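Local coordinates for SusD homolog (Bacteroides thetaiotaomicron, PDB 4MRU), which probably binds mucin O-glycans as a SusD-like, TPR-like outer-membrane lipoprotein, at residues Glu369-Tyr381 with Thr390-Glu402. Sequence-based numbering, arbitrary orientation.
With MG (magnesium ion), chain C; EDO (1,2-ethanediol), chain L; EDO (1,2-ethanediol), chain I.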
ATOM      1  N   GLU A 369     -14.737 -20.644   4.745  1.00 22.09           N
ATOM      2  CA  GLU A 369     -14.252 -21.854   5.409  1.00 27.92           C
ATOM      3  C   GLU A 369     -13.843 -22.893   4.368  1.00 27.20           C
ATOM      4  O   GLU A 369     -12.797 -23.470   4.518  1.00 22.38           O
ATOM      5  CB  GLU A 369     -15.289 -22.418   6.398  1.00 30.05           C
ATOM      6  CG  GLU A 369     -15.523 -21.512   7.626  1.00 35.69           C
ATOM      7  CD  GLU A 369     -14.523 -21.682   8.777  1.00 50.04           C
ATOM      8  OE1 GLU A 369     -13.418 -22.236   8.560  1.00 49.16           O
ATOM      9  OE2 GLU A 369     -14.833 -21.227   9.917  1.00 56.22           O
ATOM     10  N   ASP A 370     -14.660 -23.129   3.322  1.00 26.84           N
ATOM     11  CA  ASP A 370     -14.240 -24.028   2.233  1.00 25.25           C
ATOM     12  C   ASP A 370     -13.007 -23.502   1.446  1.00 24.49           C
ATOM     13  O   ASP A 370     -12.138 -24.260   1.082  1.00 21.81           O
ATOM     14  CB  ASP A 370     -15.372 -24.285   1.241  1.00 31.93           C
ATOM     15  CG  ASP A 370     -16.405 -25.258   1.775  1.00 49.30           C
ATOM     16  OD1 ASP A 370     -16.078 -26.024   2.711  1.00 51.28           O
ATOM     17  OD2 ASP A 370     -17.538 -25.263   1.249  1.00 43.48           O
ATOM     18  N   TYR A 371     -12.973 -22.206   1.165  1.00 21.14           N
ATOM     19  CA  TYR A 371     -11.862 -21.553   0.464  1.00 20.19           C
ATOM     20  C   TYR A 371     -10.532 -21.795   1.200  1.00 17.44           C
ATOM     21  O   TYR A 371      -9.515 -22.092   0.609  1.00 17.29           O
ATOM     22  CB  TYR A 371     -12.156 -20.048   0.343  1.00 19.52           C
ATOM     23  CG  TYR A 371     -11.064 -19.185  -0.284  1.00 20.22           C
ATOM     24  CD1 TYR A 371     -11.021 -18.989  -1.663  1.00 19.46           C
ATOM     25  CD2 TYR A 371     -10.133 -18.536   0.492  1.00 19.90           C
ATOM     26  CE1 TYR A 371     -10.070 -18.209  -2.258  1.00 20.51           C
ATOM     27  CE2 TYR A 371      -9.158 -17.698  -0.097  1.00 20.03           C
ATOM     28  CZ  TYR A 371      -9.151 -17.522  -1.463  1.00 19.17           C
ATOM     29  OH  TYR A 371      -8.196 -16.710  -2.043  1.00 21.95           O
ATOM     30  N   LEU A 372     -10.590 -21.770   2.509  1.00 20.68           N
ATOM     31  CA  LEU A 372      -9.400 -21.983   3.346  1.00 19.00           C
ATOM     32  C   LEU A 372      -8.807 -23.390   3.240  1.00 20.28           C
ATOM     33  O   LEU A 372      -7.676 -23.595   3.636  1.00 22.90           O
ATOM     34  CB  LEU A 372      -9.747 -21.678   4.816  1.00 19.99           C
ATOM     35  CG  LEU A 372      -9.726 -20.204   5.220  1.00 19.95           C
ATOM     36  CD1 LEU A 372     -10.290 -20.071   6.612  1.00 20.07           C
ATOM     37  CD2 LEU A 372      -8.322 -19.681   5.140  1.00 20.58           C
ATOM     38  N   ASN A 373      -9.540 -24.343   2.685  1.00 22.13           N
ATOM     39  CA  ASN A 373      -8.987 -25.647   2.419  1.00 21.68           C
ATOM     40  C   ASN A 373      -8.637 -25.887   0.976  1.00 22.92           C
ATOM     41  O   ASN A 373      -8.397 -27.028   0.571  1.00 20.92           O
ATOM     42  CB  ASN A 373      -9.984 -26.701   2.880  1.00 22.37           C
ATOM     43  CG  ASN A 373     -10.103 -26.727   4.384  1.00 21.46           C
ATOM     44  OD1 ASN A 373      -9.127 -26.677   5.101  1.00 21.20           O
ATOM     45  ND2 ASN A 373     -11.343 -26.773   4.868  1.00 23.12           N
ATOM     46  N   SER A 374      -8.626 -24.826   0.174  1.00 23.18           N
ATOM     47  CA  SER A 374      -8.377 -24.967  -1.244  1.00 24.06           C
ATOM     48  C   SER A 374      -6.933 -25.364  -1.495  1.00 20.05           C
ATOM     49  O   SER A 374      -5.999 -24.837  -0.856  1.00 20.01           O
ATOM     50  CB  SER A 374      -8.677 -23.649  -1.985  1.00 27.37           C
ATOM     51  OG  SER A 374      -8.252 -23.721  -3.332  1.00 24.14           O
ATOM     52  N   ILE A 375      -6.751 -26.275  -2.457  1.00 20.39           N
ATOM     53  CA  ILE A 375      -5.410 -26.665  -2.924  1.00 19.79           C
ATOM     54  C   ILE A 375      -5.231 -26.336  -4.393  1.00 22.36           C
ATOM     55  O   ILE A 375      -4.341 -26.844  -5.033  1.00 21.50           O
ATOM     56  CB  ILE A 375      -5.141 -28.149  -2.633  1.00 20.44           C
ATOM     57  CG1 ILE A 375      -6.186 -29.066  -3.280  1.00 24.54           C
ATOM     58  CG2 ILE A 375      -5.090 -28.343  -1.125  1.00 23.44           C
ATOM     59  CD1 ILE A 375      -5.767 -30.533  -3.246  1.00 30.35           C
ATOM     60  N   ALA A 376      -6.087 -25.437  -4.910  1.00 25.13           N
ATOM     61  CA  ALA A 376      -5.961 -24.970  -6.298  1.00 26.35           C
ATOM     62  C   ALA A 376      -4.785 -24.014  -6.442  1.00 26.01           C
ATOM     63  O   ALA A 376      -4.514 -23.231  -5.544  1.00 25.21           O
ATOM     64  CB  ALA A 376      -7.228 -24.262  -6.741  1.00 27.02           C
ATOM     65  N   SER A 377      -4.110 -24.083  -7.575  1.00 23.72           N
ATOM     66  CA  SER A 377      -2.986 -23.214  -7.870  1.00 24.43           C
ATOM     67  C   SER A 377      -3.444 -21.946  -8.572  1.00 21.34           C
ATOM     68  O   SER A 377      -4.452 -21.963  -9.274  1.00 25.51           O
ATOM     69  CB  SER A 377      -1.976 -23.917  -8.770  1.00 30.35           C
ATOM     70  OG  SER A 377      -1.145 -24.741  -7.960  1.00 47.78           O
ATOM     71  N   PRO A 378      -2.658 -20.875  -8.459  1.00 22.28           N
ATOM     72  CA  PRO A 378      -2.902 -19.700  -9.301  1.00 22.52           C
ATOM     73  C   PRO A 378      -2.877 -20.111 -10.776  1.00 20.25           C
ATOM     74  O   PRO A 378      -2.174 -21.039 -11.148  1.00 23.50           O
ATOM     75  CB  PRO A 378      -1.752 -18.774  -8.942  1.00 22.87           C
ATOM     76  CG  PRO A 378      -1.414 -19.165  -7.519  1.00 24.08           C
ATOM     77  CD  PRO A 378      -1.540 -20.655  -7.517  1.00 20.98           C
ATOM     78  N   SER A 379      -3.712 -19.499 -11.590  1.00 21.11           N
ATOM     79  CA  SER A 379      -3.828 -19.944 -12.968  1.00 24.80           C
ATOM     80  C   SER A 379      -2.671 -19.427 -13.829  1.00 22.20           C
ATOM     81  O   SER A 379      -2.038 -18.405 -13.518  1.00 20.08           O
ATOM     82  CB  SER A 379      -5.147 -19.472 -13.561  1.00 28.75           C
ATOM     83  OG  SER A 379      -6.192 -20.262 -13.070  1.00 39.41           O
ATOM     84  N   GLY A 380      -2.436 -20.115 -14.931  1.00 21.38           N
ATOM     85  CA  GLY A 380      -1.661 -19.542 -16.023  1.00 21.83           C
ATOM     86  C   GLY A 380      -2.385 -18.304 -16.578  1.00 22.13           C
ATOM     87  O   GLY A 380      -3.590 -18.158 -16.423  1.00 20.93           O
ATOM     88  N   TYR A 381      -1.653 -17.396 -17.210  1.00 22.03           N
ATOM     89  CA  TYR A 381      -2.276 -16.198 -17.786  1.00 23.24           C
ATOM     90  C   TYR A 381      -2.659 -16.376 -19.245  1.00 22.74           C
ATOM     91  O   TYR A 381      -1.792 -16.513 -20.110  1.00 21.61           O
ATOM     92  CB  TYR A 381      -1.366 -14.987 -17.668  1.00 21.81           C
ATOM     93  CG  TYR A 381      -1.998 -13.780 -18.338  1.00 20.32           C
ATOM     94  CD1 TYR A 381      -3.253 -13.339 -17.987  1.00 20.82           C
ATOM     95  CD2 TYR A 381      -1.315 -13.067 -19.293  1.00 20.51           C
ATOM     96  CE1 TYR A 381      -3.843 -12.249 -18.612  1.00 22.01           C
ATOM     97  CE2 TYR A 381      -1.893 -12.000 -19.942  1.00 21.86           C
ATOM     98  CZ  TYR A 381      -3.149 -11.577 -19.601  1.00 19.91           C
ATOM     99  OH  TYR A 381      -3.665 -10.467 -20.243  1.00 20.60           O
ATOM    100  N   THR A 390       1.047 -16.117 -20.700  1.00 23.33           N
ATOM    101  CA  THR A 390       2.253 -16.659 -20.094  1.00 23.04           C
ATOM    102  C   THR A 390       1.885 -17.657 -18.998  1.00 25.62           C
ATOM    103  O   THR A 390       0.698 -17.819 -18.649  1.00 23.26           O
ATOM    104  CB  THR A 390       3.185 -15.500 -19.567  1.00 25.52           C
ATOM    105  OG1 THR A 390       4.505 -15.991 -19.386  1.00 23.68           O
ATOM    106  CG2 THR A 390       2.738 -14.947 -18.275  1.00 25.68           C
ATOM    107  N   GLY A 391       2.899 -18.316 -18.451  1.00 23.90           N
ATOM    108  CA  GLY A 391       2.690 -19.273 -17.383  1.00 23.79           C
ATOM    109  C   GLY A 391       2.272 -18.646 -16.072  1.00 24.81           C
ATOM    110  O   GLY A 391       2.311 -17.441 -15.884  1.00 24.14           O
ATOM    111  N   SER A 392       1.834 -19.488 -15.152  1.00 22.52           N
ATOM    112  CA  SER A 392       1.388 -19.068 -13.880  1.00 21.41           C
ATOM    113  C   SER A 392       2.498 -18.349 -13.102  1.00 19.24           C
ATOM    114  O   SER A 392       3.626 -18.755 -13.135  1.00 21.82           O
ATOM    115  CB  SER A 392       0.956 -20.310 -13.081  1.00 26.25           C
ATOM    116  OG  SER A 392       0.601 -19.898 -11.794  1.00 35.67           O
ATOM    117  N   PRO A 393       2.147 -17.344 -12.288  1.00 22.04           N
ATOM    118  CA  PRO A 393       3.147 -16.646 -11.482  1.00 22.20           C
ATOM    119  C   PRO A 393       3.635 -17.418 -10.253  1.00 24.16           C
ATOM    120  O   PRO A 393       4.717 -17.106  -9.746  1.00 29.44           O
ATOM    121  CB  PRO A 393       2.406 -15.388 -11.019  1.00 22.12           C
ATOM    122  CG  PRO A 393       0.964 -15.775 -11.038  1.00 27.87           C
ATOM    123  CD  PRO A 393       0.817 -16.722 -12.187  1.00 24.03           C
ATOM    124  N   ALA A 394       2.846 -18.392  -9.771  1.00 24.37           N
ATOM    125  CA  ALA A 394       3.154 -19.090  -8.510  1.00 21.07           C
ATOM    126  C   ALA A 394       2.395 -20.377  -8.405  1.00 21.30           C
ATOM    127  O   ALA A 394       1.405 -20.592  -9.126  1.00 21.69           O
ATOM    128  CB  ALA A 394       2.816 -18.187  -7.322  1.00 21.62           C
ATOM    129  N   ASN A 395       2.796 -21.231  -7.473  1.00 21.78           N
ATOM    130  CA  ASN A 395       2.007 -22.431  -7.209  1.00 24.22           C
ATOM    131  C   ASN A 395       1.420 -22.445  -5.793  1.00 24.38           C
ATOM    132  O   ASN A 395       0.746 -23.381  -5.435  1.00 23.46           O
ATOM    133  CB  ASN A 395       2.831 -23.680  -7.496  1.00 29.36           C
ATOM    134  CG  ASN A 395       3.911 -23.924  -6.476  1.00 33.05           C
ATOM    135  OD1 ASN A 395       4.186 -23.107  -5.588  1.00 37.09           O
ATOM    136  ND2 ASN A 395       4.517 -25.089  -6.578  1.00 44.95           N
ATOM    137  N   ILE A 396       1.599 -21.364  -5.050  1.00 19.48           N
ATOM    138  CA  ILE A 396       1.094 -21.243  -3.683  1.00 20.63           C
ATOM    139  C   ILE A 396      -0.422 -21.449  -3.589  1.00 17.93           C
ATOM    140  O   ILE A 396      -1.201 -20.855  -4.312  1.00 22.32           O
ATOM    141  CB  ILE A 396       1.473 -19.879  -3.023  1.00 20.27           C
ATOM    142  CG1 ILE A 396       1.182 -19.866  -1.497  1.00 19.56           C
ATOM    143  CG2 ILE A 396       0.776 -18.706  -3.703  1.00 19.62           C
ATOM    144  CD1 ILE A 396       2.020 -20.841  -0.701  1.00 22.05           C
ATOM    145  N   THR A 397      -0.826 -22.309  -2.665  1.00 20.62           N
ATOM    146  CA  THR A 397      -2.240 -22.567  -2.426  1.00 18.23           C
ATOM    147  C   THR A 397      -2.715 -21.875  -1.197  1.00 20.70           C
ATOM    148  O   THR A 397      -1.919 -21.377  -0.375  1.00 20.27           O
ATOM    149  CB  THR A 397      -2.479 -24.067  -2.246  1.00 23.46           C
ATOM    150  OG1 THR A 397      -1.772 -24.497  -1.103  1.00 22.53           O
ATOM    151  CG2 THR A 397      -1.991 -24.884  -3.468  1.00 25.75           C
ATOM    152  N   VAL A 398      -4.026 -21.857  -1.020  1.00 17.73           N
ATOM    153  CA  VAL A 398      -4.619 -21.214   0.168  1.00 18.98           C
ATOM    154  C   VAL A 398      -4.458 -22.043   1.442  1.00 19.77           C
ATOM    155  O   VAL A 398      -4.155 -21.503   2.512  1.00 19.36           O
ATOM    156  CB  VAL A 398      -6.115 -20.942  -0.007  1.00 18.67           C
ATOM    157  CG1 VAL A 398      -6.680 -20.277   1.247  1.00 17.84           C
ATOM    158  CG2 VAL A 398      -6.365 -20.064  -1.233  1.00 22.46           C
ATOM    159  N   LYS A 399      -4.613 -23.348   1.320  1.00 18.67           N
ATOM    160  CA  LYS A 399      -4.627 -24.211   2.506  1.00 19.83           C
ATOM    161  C   LYS A 399      -3.304 -24.147   3.303  1.00 18.36           C
ATOM    162  O   LYS A 399      -2.212 -24.363   2.771  1.00 20.22           O
ATOM    163  CB  LYS A 399      -4.963 -25.656   2.116  1.00 20.17           C
ATOM    164  CG  LYS A 399      -5.162 -26.633   3.287  1.00 23.21           C
ATOM    165  CD  LYS A 399      -5.551 -28.018   2.797  1.00 23.08           C
ATOM    166  CE  LYS A 399      -5.881 -28.993   3.920  1.00 24.95           C
ATOM    167  NZ  LYS A 399      -4.677 -29.226   4.770  1.00 26.69           N
ATOM    168  N   TRP A 400      -3.439 -23.909   4.598  1.00 18.74           N
ATOM    169  CA  TRP A 400      -2.283 -23.827   5.526  1.00 21.27           C
ATOM    170  C   TRP A 400      -1.416 -25.094   5.510  1.00 20.14           C
ATOM    171  O   TRP A 400      -1.924 -26.215   5.456  1.00 18.18           O
ATOM    172  CB  TRP A 400      -2.768 -23.506   6.952  1.00 19.21           C
ATOM    173  CG  TRP A 400      -1.657 -23.267   7.941  1.00 18.64           C
ATOM    174  CD1 TRP A 400      -1.135 -24.166   8.833  1.00 18.04           C
ATOM    175  CD2 TRP A 400      -0.915 -22.061   8.106  1.00 15.85           C
ATOM    176  NE1 TRP A 400      -0.118 -23.587   9.535  1.00 17.65           N
ATOM    177  CE2 TRP A 400       0.014 -22.284   9.122  1.00 19.40           C
ATOM    178  CE3 TRP A 400      -0.947 -20.812   7.481  1.00 17.88           C
ATOM    179  CZ2 TRP A 400       0.905 -21.292   9.554  1.00 20.32           C
ATOM    180  CZ3 TRP A 400      -0.095 -19.801   7.947  1.00 18.05           C
ATOM    181  CH2 TRP A 400       0.811 -20.053   8.958  1.00 18.49           C
ATOM    182  N   ASN A 401      -0.096 -24.902   5.521  1.00 18.29           N
ATOM    183  CA  ASN A 401       0.836 -26.013   5.543  1.00 18.66           C
ATOM    184  C   ASN A 401       1.099 -26.306   7.008  1.00 18.65           C
ATOM    185  O   ASN A 401       1.689 -25.500   7.695  1.00 20.18           O
ATOM    186  CB  ASN A 401       2.127 -25.692   4.807  1.00 19.97           C
ATOM    187  CG  ASN A 401       3.081 -26.877   4.747  1.00 22.85           C
ATOM    188  OD1 ASN A 401       3.178 -27.661   5.689  1.00 23.90           O
ATOM    189  ND2 ASN A 401       3.834 -26.969   3.678  1.00 19.44           N
ATOM    190  N   GLU A 402       0.693 -27.467   7.466  1.00 18.33           N
ATOM    191  CA  GLU A 402       0.707 -27.799   8.910  1.00 18.87           C
ATOM    192  C   GLU A 402       2.103 -27.999   9.480  1.00 19.54           C
ATOM    193  O   GLU A 402       2.258 -28.203  10.688  1.00 19.29           O
ATOM    194  CB  GLU A 402      -0.142 -29.048   9.148  1.00 22.56           C
ATOM    195  CG  GLU A 402      -1.625 -28.903   8.804  1.00 26.47           C
ATOM    196  CD  GLU A 402      -2.378 -27.870   9.623  1.00 22.61           C
ATOM    197  OE1 GLU A 402      -1.978 -27.529  10.777  1.00 21.40           O
ATOM    198  OE2 GLU A 402      -3.442 -27.419   9.135  1.00 24.76           O
TER
HETATM  199 MG    MG C 601      -8.533 -26.672   7.172  1.00 24.28          MG
HETATM  200  C1  EDO L 610      -1.729 -29.710   2.395  1.00 35.75           C
HETATM  201  O1  EDO L 610      -1.950 -28.892   3.570  1.00 29.28           O
HETATM  202  C2  EDO L 610      -2.280 -31.129   2.516  1.00 42.79           C
HETATM  203  O2  EDO L 610      -3.680 -31.162   2.873  1.00 36.47           O
HETATM  204  C1  EDO I 607      -6.537 -16.623 -15.289  1.00 35.54           C
HETATM  205  O1  EDO I 607      -7.861 -17.044 -15.668  1.00 34.82           O
HETATM  206  C2  EDO I 607      -5.969 -15.607 -16.278  1.00 39.97           C
HETATM  207  O2  EDO I 607      -5.879 -16.080 -17.658  1.00 32.10           O
HETATM  208  O   HOH W   1      -6.179 -23.288   5.883  1.00 20.29           O
HETATM  209  O   HOH W   2     -10.473 -27.351   7.680  1.00 24.17           O
HETATM  210  O   HOH W   3      -5.640 -22.825  -3.219  1.00 22.61           O
HETATM  211  O   HOH W   4      -7.762 -28.672   6.860  1.00 21.70           O
HETATM  212  O   HOH W   5      -6.669 -25.847   6.726  1.00 20.29           O
HETATM  213  O   HOH W   6      -8.011 -26.708   9.246  1.00 18.24           O
HETATM  214  O   HOH W   7      -9.220 -24.693   7.366  1.00 19.32           O
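Past the end of helix 368-371 the chain doubles back on itself before helix 408-423, so that segments 369-381 and 390-402 run antiparallel, and Tyr381 and Thr390 pair at one end. There a lone antiparallel bridge forms: Tyr381 N donates to Thr390 O at 2.8 Å, and Thr390 N donates back to Tyr381 O at 2.9 Å. Further along, Pro378 lays its ring against 390-402, CD 3.2 Å from Ile396 O, while its CG meets Ala394 CB and Ile396 CG2. At the helix end, Val398 CG2 lies over one face of the Tyr371 ring, a CH-pi contact 4.1 Å from the centroid and 27° off the normal. Val398 CG1, anti to the backbone N (chi1 180°), is thereby directed to Tyr371 O. Both segments belong to the connection between two helices of a SusD-like, TPR-like protein whose framework is helical; here Tyr371 also reaches Gln418 of helix 408-423 through its hydroxyl. The type I turn Tyr371-Ser374 is closed by Ser374 N to Tyr371 O, and its last carbonyl, Ser374 O, accepts Lys399 N at 3.0 Å with an N-H...O angle of 145°. One water joins Leu372 O to Trp400 N, and another accepts a hydrogen bond from Val398 N and donates one to Ala376 O. On this turn Asn373 OD1 binds magnesium, five waters completing six ligands. Lys399 extends past Ile375 CG2, 4.0 Å from its CD, before NZ bonds both hydroxyls of an ethanediol, probably from the crystallisation liquor; an alanine here would probably leave Ile375 CG2 without its apolar neighbour and the diol without its donor.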